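Local atomic coordinates of ribonucleoside-diphosphate reductase small chain 2 (Saccharomyces cerevisiae, PDB entry 1JK0), a protein that supplies deoxyribonucleotides for DNA synthesis as a ribonucleotide reductase small subunit, and is needed for its partner small chain to fold properly and join the large subunits. Residues 13-18 and 172-177; 178-183 and 229-234; 54-59 and 121-126. All blocks are in the same frame, centred on the assembly; numbering follows the deposited sequence.

Contact 1 (13-18 and 172-177); sequences KERHDM and DSLYAE
M18 and R15, one turn apart on the N-terminal helix 13-21, reach across to the start of helix 175-188 in the all-helical fold of the ribonucleotide reductase small chain, where apolar packing adjoins a salt-bridge network of R15, D172 and E177. The dense half belongs to M18 and L174. CD1 of L174 is the shared contact point: it lies 3.3 Å from M18 CB, and the bent thioether chain carries the terminal methyl back to the same atom, with M18 CE 3.4 Å from L174 CD1. That methyl also rests on the first turn of the helix, 3.4 Å from A176 CB. The other half is looser and electrostatic, opening to solvent on the side of D172. With CG anti to the backbone N (chi1 179°) and a bend at chi3, R15 lays its stem past L174 and brings its guanidinium to two acids. D172 sits at the edge, its OD2 a long 3.7 Å from R15 NH1, while D172 OD1 has a stronger partner in K19. The buried E177 is over one face, OE1 3.4 Å from R15 NE, too far out of plane for any N-H to aim at it, so the attraction is one of charge alone. An alanine in place of R15 removes the guanidinium, and E177 OE1 would probably be left without its positive mate, with L174 CD1 losing the cover of the stem. The other oxygen of E177 has a separate task: L174, the N-cap residue, donates its backbone N to E177 OE2 at 3.3 Å (N-H···O angle 159°), meeting that oxygen from above the carboxylate plane.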
loop_
_atom_site.group_PDB
_atom_site.type_symbol
_atom_site.label_atom_id
_atom_site.label_comp_id
_atom_site.label_asym_id
_atom_site.label_seq_id
_atom_site.Cartn_x
_atom_site.Cartn_y
_atom_site.Cartn_z
ATOM N N LYS B 13 -38.811 -7.092 -2.494
ATOM C CA LYS B 13 -39.022 -6.782 -1.081
ATOM C C LYS B 13 -37.865 -7.247 -0.201
ATOM O O LYS B 13 -37.304 -6.454 0.556
ATOM C CB LYS B 13 -40.328 -7.430 -0.599
ATOM C CG LYS B 13 -41.548 -7.068 -1.461
ATOM C CD LYS B 13 -42.757 -7.990 -1.233
ATOM C CE LYS B 13 -43.893 -7.673 -2.221
ATOM N NZ LYS B 13 -45.073 -8.602 -2.147
ATOM N N GLU B 14 -37.511 -8.529 -0.304
ATOM C CA GLU B 14 -36.421 -9.096 0.497
ATOM C C GLU B 14 -35.083 -8.381 0.333
ATOM O O GLU B 14 -34.294 -8.313 1.274
ATOM C CB GLU B 14 -36.250 -10.597 0.207
ATOM C CG GLU B 14 -36.297 -11.010 -1.258
ATOM C CD GLU B 14 -36.213 -12.528 -1.436
ATOM O OE1 GLU B 14 -35.116 -13.095 -1.235
ATOM O OE2 GLU B 14 -37.249 -13.159 -1.763
ATOM N N ARG B 15 -34.822 -7.848 -0.855
ATOM C CA ARG B 15 -33.582 -7.122 -1.067
ATOM C C ARG B 15 -33.570 -5.913 -0.131
ATOM O O ARG B 15 -32.518 -5.490 0.335
ATOM C CB ARG B 15 -33.465 -6.664 -2.520
ATOM C CG ARG B 15 -32.194 -5.882 -2.807
ATOM C CD ARG B 15 -32.077 -5.493 -4.277
ATOM N NE ARG B 15 -31.940 -6.660 -5.149
ATOM C CZ ARG B 15 -31.752 -6.585 -6.465
ATOM N NH1 ARG B 15 -31.676 -5.401 -7.061
ATOM N NH2 ARG B 15 -31.647 -7.691 -7.193
ATOM N N HIS B 16 -34.750 -5.365 0.149
ATOM C CA HIS B 16 -34.863 -4.213 1.050
ATOM C C HIS B 16 -34.431 -4.581 2.476
ATOM O O HIS B 16 -33.863 -3.751 3.194
ATOM C CB HIS B 16 -36.305 -3.694 1.093
ATOM C CG HIS B 16 -36.531 -2.628 2.121
ATOM N ND1 HIS B 16 -36.075 -1.335 1.968
ATOM C CD2 HIS B 16 -37.119 -2.676 3.340
ATOM C CE1 HIS B 16 -36.370 -0.635 3.049
ATOM N NE2 HIS B 16 -37.002 -1.424 3.898
ATOM N N ASP B 17 -34.718 -5.820 2.876
ATOM C CA ASP B 17 -34.372 -6.311 4.205
ATOM C C ASP B 17 -32.872 -6.544 4.350
ATOM O O ASP B 17 -32.277 -6.199 5.374
ATOM C CB ASP B 17 -35.129 -7.605 4.505
ATOM C CG ASP B 17 -36.630 -7.387 4.643
ATOM O OD1 ASP B 17 -37.335 -8.348 5.022
ATOM O OD2 ASP B 17 -37.109 -6.263 4.375
ATOM N N MET B 18 -32.260 -7.130 3.322
ATOM C CA MET B 18 -30.828 -7.389 3.333
ATOM C C MET B 18 -30.098 -6.048 3.473
ATOM O O MET B 18 -29.106 -5.936 4.190
ATOM C CB MET B 18 -30.417 -8.091 2.041
ATOM C CG MET B 18 -29.255 -9.052 2.210
ATOM S SD MET B 18 -28.865 -10.046 0.737
ATOM C CE MET B 18 -27.260 -9.443 0.359
ATOM N N ASP B 172 -28.030 0.910 -6.326
ATOM C CA ASP B 172 -28.974 -0.085 -5.855
ATOM C C ASP B 172 -28.391 -1.494 -5.916
ATOM O O ASP B 172 -28.833 -2.333 -6.707
ATOM C CB ASP B 172 -30.259 0.008 -6.677
ATOM C CG ASP B 172 -31.281 -1.021 -6.272
ATOM O OD1 ASP B 172 -31.533 -1.173 -5.052
ATOM O OD2 ASP B 172 -31.838 -1.672 -7.182
ATOM N N SER B 173 -27.394 -1.739 -5.068
ATOM C CA SER B 173 -26.726 -3.038 -4.988
ATOM C C SER B 173 -26.359 -3.391 -3.545
ATOM O O SER B 173 -26.200 -2.508 -2.704
ATOM C CB SER B 173 -25.453 -3.028 -5.835
ATOM O OG SER B 173 -24.536 -2.055 -5.360
ATOM N N LEU B 174 -26.226 -4.684 -3.269
ATOM C CA LEU B 174 -25.859 -5.158 -1.937
ATOM C C LEU B 174 -24.458 -5.766 -1.952
ATOM O O LEU B 174 -24.015 -6.295 -2.974
ATOM C CB LEU B 174 -26.856 -6.204 -1.459
ATOM C CG LEU B 174 -28.261 -5.713 -1.117
ATOM C CD1 LEU B 174 -29.157 -6.912 -0.815
ATOM C CD2 LEU B 174 -28.201 -4.775 0.073
ATOM N N TYR B 175 -23.776 -5.702 -0.812
ATOM C CA TYR B 175 -22.415 -6.219 -0.678
ATOM C C TYR B 175 -22.257 -7.655 -1.160
ATOM O O TYR B 175 -21.346 -7.967 -1.937
ATOM C CB TYR B 175 -21.960 -6.121 0.777
ATOM C CG TYR B 175 -20.552 -6.617 0.999
ATOM C CD1 TYR B 175 -19.476 -6.014 0.359
ATOM C CD2 TYR B 175 -20.296 -7.705 1.834
ATOM C CE1 TYR B 175 -18.182 -6.477 0.540
ATOM C CE2 TYR B 175 -19.004 -8.174 2.023
ATOM C CZ TYR B 175 -17.952 -7.554 1.372
ATOM O OH TYR B 175 -16.669 -8.006 1.553
ATOM N N ALA B 176 -23.140 -8.530 -0.695
ATOM C CA ALA B 176 -23.075 -9.923 -1.097
ATOM C C ALA B 176 -23.141 -10.002 -2.612
ATOM O O ALA B 176 -22.404 -10.766 -3.226
ATOM C CB ALA B 176 -24.214 -10.700 -0.481
ATOM N N GLU B 177 -24.026 -9.207 -3.209
ATOM C CA GLU B 177 -24.170 -9.190 -4.656
ATOM C C GLU B 177 -22.873 -8.756 -5.328
ATOM O O GLU B 177 -22.306 -9.502 -6.140
ATOM C CB GLU B 177 -25.312 -8.263 -5.064
ATOM C CG GLU B 177 -26.686 -8.879 -4.853
ATOM C CD GLU B 177 -27.822 -7.909 -5.116
ATOM O OE1 GLU B 177 -28.989 -8.325 -4.956
ATOM O OE2 GLU B 177 -27.548 -6.739 -5.472
#

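Contact 2 (178-183 and 229-234); sequences RLVAFA and LLFAHL
V180 and F231 meet because their first torsions send the right branches across the gap between helices 175-188 and 207-232. In V180, chi1 of -178° sets CG2 anti to the carbonyl carbon, the branch that does the touching; in F231 the ring swings anti to the backbone N (chi1 -174°). The result is an oblique approach in which V180 CG2 stands 3.8 Å from F231 CE1, with F231 CD1 only slightly farther from the same methyl. Within the two segments V180 CG2 is the atom that meets the ring; beyond them F289 meets it edge-to-face and I243 of helix 240-258 packs on both partners.

L179 makes the second half of the contact with one methyl, CD2. It lies 3.9 Å from L230 CB and 3.7 Å from F231 N, so it presses on the backbone of the last helical turn as well as on side chains. A third neighbour, L234 CD2, is 4.2 Å from L179 CD2; it comes from beyond the helix end, where the chain has left helical geometry at H233 and turned back toward the interface. All five touching residues are buried. Close approach of the backbones, 6.6 Å between L179 CA and F231 CA, with aliphatic and aromatic side chains and no hydrogen bond between them, is ordinary helix-to-helix packing within the all-helical bundle of the ribonucleotide reductase small chain, a member of the ferritin clan.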
loop_
_atom_site.group_PDB
_atom_site.type_symbol
_atom_site.label_atom_id
_atom_site.label_comp_id
_atom_site.label_asym_id
_atom_site.label_seq_id
_atom_site.Cartn_x
_atom_site.Cartn_y
_atom_site.Cartn_z
ATOM N N ARG B 178 -22.402 -7.559 -4.984
ATOM C CA ARG B 178 -21.163 -7.032 -5.549
ATOM C C ARG B 178 -20.051 -8.067 -5.433
ATOM O O ARG B 178 -19.164 -8.134 -6.279
ATOM C CB ARG B 178 -20.730 -5.762 -4.819
ATOM C CG ARG B 178 -21.781 -4.674 -4.758
ATOM C CD ARG B 178 -21.149 -3.325 -4.449
ATOM N NE ARG B 178 -20.951 -3.063 -3.024
ATOM C CZ ARG B 178 -21.927 -2.723 -2.192
ATOM N NH1 ARG B 178 -23.166 -2.611 -2.643
ATOM N NH2 ARG B 178 -21.661 -2.466 -0.918
ATOM N N LEU B 179 -20.089 -8.871 -4.378
ATOM C CA LEU B 179 -19.074 -9.895 -4.200
ATOM C C LEU B 179 -19.188 -10.931 -5.313
ATOM O O LEU B 179 -18.217 -11.204 -6.012
ATOM C CB LEU B 179 -19.234 -10.556 -2.828
ATOM C CG LEU B 179 -18.064 -10.491 -1.843
ATOM C CD1 LEU B 179 -17.252 -9.218 -2.002
ATOM C CD2 LEU B 179 -18.630 -10.590 -0.452
ATOM N N VAL B 180 -20.380 -11.492 -5.496
ATOM C CA VAL B 180 -20.586 -12.498 -6.540
ATOM C C VAL B 180 -20.176 -11.956 -7.921
ATOM O O VAL B 180 -19.523 -12.647 -8.703
ATOM C CB VAL B 180 -22.060 -12.969 -6.573
ATOM C CG1 VAL B 180 -22.232 -14.050 -7.624
ATOM C CG2 VAL B 180 -22.467 -13.504 -5.205
ATOM N N ALA B 181 -20.548 -10.714 -8.213
ATOM C CA ALA B 181 -20.184 -10.099 -9.488
ATOM C C ALA B 181 -18.669 -10.015 -9.601
ATOM O O ALA B 181 -18.083 -10.386 -10.623
ATOM C CB ALA B 181 -20.779 -8.705 -9.588
ATOM N N PHE B 182 -18.040 -9.518 -8.542
ATOM C CA PHE B 182 -16.594 -9.370 -8.511
ATOM C C PHE B 182 -15.904 -10.687 -8.885
ATOM O O PHE B 182 -14.959 -10.694 -9.673
ATOM C CB PHE B 182 -16.143 -8.909 -7.118
ATOM C CG PHE B 182 -14.728 -8.416 -7.075
ATOM C CD1 PHE B 182 -13.922 -8.676 -5.972
ATOM C CD2 PHE B 182 -14.195 -7.679 -8.138
ATOM C CE1 PHE B 182 -12.603 -8.212 -5.927
ATOM C CE2 PHE B 182 -12.880 -7.210 -8.102
ATOM C CZ PHE B 182 -12.082 -7.477 -6.994
ATOM N N ALA B 183 -16.390 -11.798 -8.332
ATOM C CA ALA B 183 -15.814 -13.110 -8.627
ATOM C C ALA B 183 -16.011 -13.489 -10.089
ATOM O O ALA B 183 -15.153 -14.139 -10.695
ATOM C CB ALA B 183 -16.430 -14.174 -7.734
ATOM N N LEU B 229 -14.811 -16.720 -0.209
ATOM C CA LEU B 229 -14.528 -16.857 1.207
ATOM C C LEU B 229 -15.234 -15.756 1.993
ATOM O O LEU B 229 -15.776 -16.010 3.066
ATOM C CB LEU B 229 -13.028 -16.773 1.461
ATOM C CG LEU B 229 -12.666 -16.606 2.934
ATOM C CD1 LEU B 229 -13.250 -17.747 3.729
ATOM C CD2 LEU B 229 -11.162 -16.551 3.083
ATOM N N LEU B 230 -15.216 -14.531 1.479
ATOM C CA LEU B 230 -15.893 -13.445 2.175
ATOM C C LEU B 230 -17.376 -13.762 2.158
ATOM O O LEU B 230 -18.013 -13.889 3.209
ATOM C CB LEU B 230 -15.632 -12.106 1.486
ATOM C CG LEU B 230 -14.175 -11.651 1.585
ATOM C CD1 LEU B 230 -14.013 -10.316 0.899
ATOM C CD2 LEU B 230 -13.766 -11.559 3.049
ATOM N N PHE B 231 -17.916 -13.911 0.955
ATOM C CA PHE B 231 -19.323 -14.234 0.793
ATOM C C PHE B 231 -19.727 -15.294 1.823
ATOM O O PHE B 231 -20.662 -15.099 2.601
ATOM C CB PHE B 231 -19.581 -14.773 -0.614
ATOM C CG PHE B 231 -21.035 -14.988 -0.917
ATOM C CD1 PHE B 231 -21.847 -13.919 -1.287
ATOM C CD2 PHE B 231 -21.599 -16.253 -0.802
ATOM C CE1 PHE B 231 -23.197 -14.107 -1.539
ATOM C CE2 PHE B 231 -22.948 -16.455 -1.048
ATOM C CZ PHE B 231 -23.752 -15.383 -1.418
ATOM N N ALA B 232 -19.005 -16.407 1.831
ATOM C CA ALA B 232 -19.295 -17.493 2.756
ATOM C C ALA B 232 -19.504 -17.016 4.182
ATOM O O ALA B 232 -20.323 -17.564 4.909
ATOM C CB ALA B 232 -18.183 -18.509 2.716
ATOM N N HIS B 233 -18.779 -15.989 4.591
ATOM C CA HIS B 233 -18.918 -15.500 5.953
ATOM C C HIS B 233 -20.021 -14.472 6.143
ATOM O O HIS B 233 -20.145 -13.872 7.204
ATOM C CB HIS B 233 -17.574 -14.956 6.438
ATOM C CG HIS B 233 -16.512 -16.004 6.513
ATOM N ND1 HIS B 233 -16.771 -17.335 6.262
ATOM C CD2 HIS B 233 -15.191 -15.927 6.795
ATOM C CE1 HIS B 233 -15.658 -18.032 6.383
ATOM N NE2 HIS B 233 -14.682 -17.201 6.706
ATOM N N LEU B 234 -20.832 -14.279 5.116
ATOM C CA LEU B 234 -21.925 -13.329 5.194
ATOM C C LEU B 234 -23.125 -14.013 5.839
ATOM O O LEU B 234 -23.530 -15.097 5.416
ATOM C CB LEU B 234 -22.273 -12.840 3.792
ATOM C CG LEU B 234 -22.152 -11.340 3.514
ATOM C CD1 LEU B 234 -20.968 -10.719 4.248
ATOM C CD2 LEU B 234 -22.029 -11.163 2.019
#

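Contact 3 (54-59 and 121-126); sequences ASFWTA and IMMENI
The indole of W57 carries the methyl of M123 on one face and has the backbone oxygen of S55 at its edge, in plane. M123 CE is 3.6 Å from the centroid of the five-membered ring of W57 and 26° off its normal, a CH-pi contact displaced toward the rim. W57 is turned to receive it by chi1 of 56°, which leaves CG between the backbone N and the carbonyl carbon; its NE1 hydrogen-bonds to D219, and Y127 meets the ring with planes at a shallow angle.

The phenyl ring of F56 has two thioethers in Met-aromatic contact. M122 SD lies at its edge, 5.2 Å from the F56 centroid, with M122 CE 3.6 Å from F56 CD1, and M123 SD approaches obliquely at 5.0 Å from the same centroid. M123 therefore serves both aromatics, sulfur to F56 and methyl to W57, thanks to bends at chi2 and chi3. I126 fills in beside them: its CD1 is 3.8 Å from F56 CE1 and 3.4 Å from W57 O, while CG2 rests against the backbone at T58 and A59. An aromatic residue of the partner chain stacks on F56, so this patch also belongs to the subunit interface. W57 lies about 8 Å, side chain to side chain, from Y131, the predicted active-site tyrosine, and its bond to D219 is consistent with the tryptophan-aspartate pair of the radical-transfer route in related small chains.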
loop_
_atom_site.group_PDB
_atom_site.type_symbol
_atom_site.label_atom_id
_atom_site.label_comp_id
_atom_site.label_asym_id
_atom_site.label_seq_id
_atom_site.Cartn_x
_atom_site.Cartn_y
_atom_site.Cartn_z
ATOM N N ALA B 54 3.021 -15.932 0.039
ATOM C CA ALA B 54 4.072 -16.918 -0.203
ATOM C C ALA B 54 4.361 -17.150 -1.683
ATOM O O ALA B 54 5.468 -17.555 -2.038
ATOM C CB ALA B 54 3.706 -18.241 0.446
ATOM N N SER B 55 3.378 -16.893 -2.542
ATOM C CA SER B 55 3.543 -17.104 -3.975
ATOM C C SER B 55 4.085 -15.894 -4.728
ATOM O O SER B 55 4.211 -15.932 -5.959
ATOM C CB SER B 55 2.205 -17.493 -4.602
ATOM O OG SER B 55 1.372 -16.343 -4.803
ATOM N N PHE B 56 4.390 -14.820 -4.009
ATOM C CA PHE B 56 4.913 -13.615 -4.637
ATOM C C PHE B 56 5.995 -13.887 -5.707
ATOM O O PHE B 56 7.032 -14.491 -5.429
ATOM C CB PHE B 56 5.463 -12.690 -3.556
ATOM C CG PHE B 56 6.190 -11.496 -4.087
ATOM C CD1 PHE B 56 5.500 -10.471 -4.721
ATOM C CD2 PHE B 56 7.564 -11.404 -3.975
ATOM C CE1 PHE B 56 6.173 -9.362 -5.239
ATOM C CE2 PHE B 56 8.245 -10.306 -4.486
ATOM C CZ PHE B 56 7.546 -9.282 -5.124
ATOM N N TRP B 57 5.739 -13.444 -6.933
ATOM C CA TRP B 57 6.685 -13.613 -8.029
ATOM C C TRP B 57 6.764 -12.297 -8.815
ATOM O O TRP B 57 5.924 -11.399 -8.648
ATOM C CB TRP B 57 6.249 -14.754 -8.954
ATOM C CG TRP B 57 4.861 -14.602 -9.520
ATOM C CD1 TRP B 57 3.675 -14.825 -8.873
ATOM C CD2 TRP B 57 4.518 -14.168 -10.848
ATOM N NE1 TRP B 57 2.620 -14.559 -9.717
ATOM C CE2 TRP B 57 3.109 -14.158 -10.933
ATOM C CE3 TRP B 57 5.269 -13.786 -11.974
ATOM C CZ2 TRP B 57 2.431 -13.784 -12.105
ATOM C CZ3 TRP B 57 4.601 -13.416 -13.133
ATOM C CH2 TRP B 57 3.192 -13.419 -13.192
ATOM N N THR B 58 7.767 -12.176 -9.673
ATOM C CA THR B 58 7.928 -10.955 -10.445
ATOM C C THR B 58 8.190 -11.217 -11.932
ATOM O O THR B 58 8.396 -12.362 -12.351
ATOM C CB THR B 58 9.076 -10.123 -9.881
ATOM O OG1 THR B 58 10.294 -10.879 -9.951
ATOM C CG2 THR B 58 8.781 -9.738 -8.422
ATOM N N ALA B 59 8.148 -10.161 -12.737
ATOM C CA ALA B 59 8.393 -10.299 -14.165
ATOM C C ALA B 59 9.825 -10.842 -14.397
ATOM O O ALA B 59 10.050 -11.710 -15.253
ATOM C CB ALA B 59 8.194 -8.943 -14.850
ATOM N N ILE B 121 -3.853 -5.921 -5.529
ATOM C CA ILE B 121 -3.580 -4.853 -6.492
ATOM C C ILE B 121 -2.087 -4.773 -6.750
ATOM O O ILE B 121 -1.675 -4.428 -7.854
ATOM C CB ILE B 121 -4.060 -3.407 -6.075
ATOM C CG1 ILE B 121 -2.961 -2.697 -5.300
ATOM C CG2 ILE B 121 -5.379 -3.459 -5.311
ATOM C CD1 ILE B 121 -3.228 -1.205 -5.074
ATOM N N MET B 122 -1.272 -5.083 -5.747
ATOM C CA MET B 122 0.179 -5.030 -5.936
ATOM C C MET B 122 0.626 -5.999 -7.039
ATOM O O MET B 122 1.428 -5.645 -7.906
ATOM C CB MET B 122 0.902 -5.350 -4.623
ATOM C CG MET B 122 2.428 -5.417 -4.728
ATOM S SD MET B 122 3.029 -6.961 -5.467
ATOM C CE MET B 122 2.899 -8.087 -4.053
ATOM N N MET B 123 0.100 -7.222 -6.994
ATOM C CA MET B 123 0.407 -8.249 -7.989
ATOM C C MET B 123 -0.150 -7.910 -9.377
ATOM O O MET B 123 0.421 -8.300 -10.393
ATOM C CB MET B 123 -0.166 -9.607 -7.546
ATOM C CG MET B 123 0.596 -10.295 -6.427
ATOM S SD MET B 123 2.385 -10.448 -6.742
ATOM C CE MET B 123 2.445 -11.665 -8.040
ATOM N N GLU B 124 -1.276 -7.199 -9.415
ATOM C CA GLU B 124 -1.904 -6.830 -10.679
ATOM C C GLU B 124 -0.991 -5.982 -11.524
ATOM O O GLU B 124 -1.016 -6.081 -12.749
ATOM C CB GLU B 124 -3.207 -6.072 -10.444
ATOM C CG GLU B 124 -4.421 -6.957 -10.253
ATOM C CD GLU B 124 -4.598 -7.937 -11.397
ATOM O OE1 GLU B 124 -4.176 -7.610 -12.528
ATOM O OE2 GLU B 124 -5.172 -9.024 -11.174
ATOM N N ASN B 125 -0.193 -5.141 -10.866
ATOM C CA ASN B 125 0.742 -4.279 -11.566
ATOM C C ASN B 125 1.876 -5.074 -12.176
ATOM O O ASN B 125 2.406 -4.694 -13.216
ATOM C CB ASN B 125 1.284 -3.206 -10.633
ATOM C CG ASN B 125 0.226 -2.190 -10.275
ATOM O OD1 ASN B 125 -0.660 -1.909 -11.096
ATOM N ND2 ASN B 125 0.302 -1.623 -9.067
ATOM N N ILE B 126 2.248 -6.175 -11.531
ATOM C CA ILE B 126 3.304 -7.027 -12.049
ATOM C C ILE B 126 2.749 -7.745 -13.294
ATOM O O ILE B 126 3.468 -7.938 -14.287
ATOM C CB ILE B 126 3.749 -8.048 -10.981
ATOM C CG1 ILE B 126 4.468 -7.310 -9.840
ATOM C CG2 ILE B 126 4.664 -9.117 -11.601
ATOM C CD1 ILE B 126 4.813 -8.170 -8.622
#

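In the fold
Contacts 1 and 2 follow one another along helix 175-188 and touch, their centres 13 Å apart: A176 packs on F231 and L234, and S173 OG probably hydrogen-bonds to R178 NH1. The first joins helix 13-21 to the start of this helix; the second joins its next turn to helix 207-232. Contact 3, both of whose segments fall between those of contact 1 in sequence, lies across the chain's centre from contact 1, about 34 Å away, and about 22 Å from contact 2, centre to centre. Helix 207-232 is common ground: contact 2 uses its end, Y175 and A176 of contact 1 pack there, and W57 and M123 also touch this helix. The bundle thus spans from a peripheral N-terminal attachment to the partner-facing region.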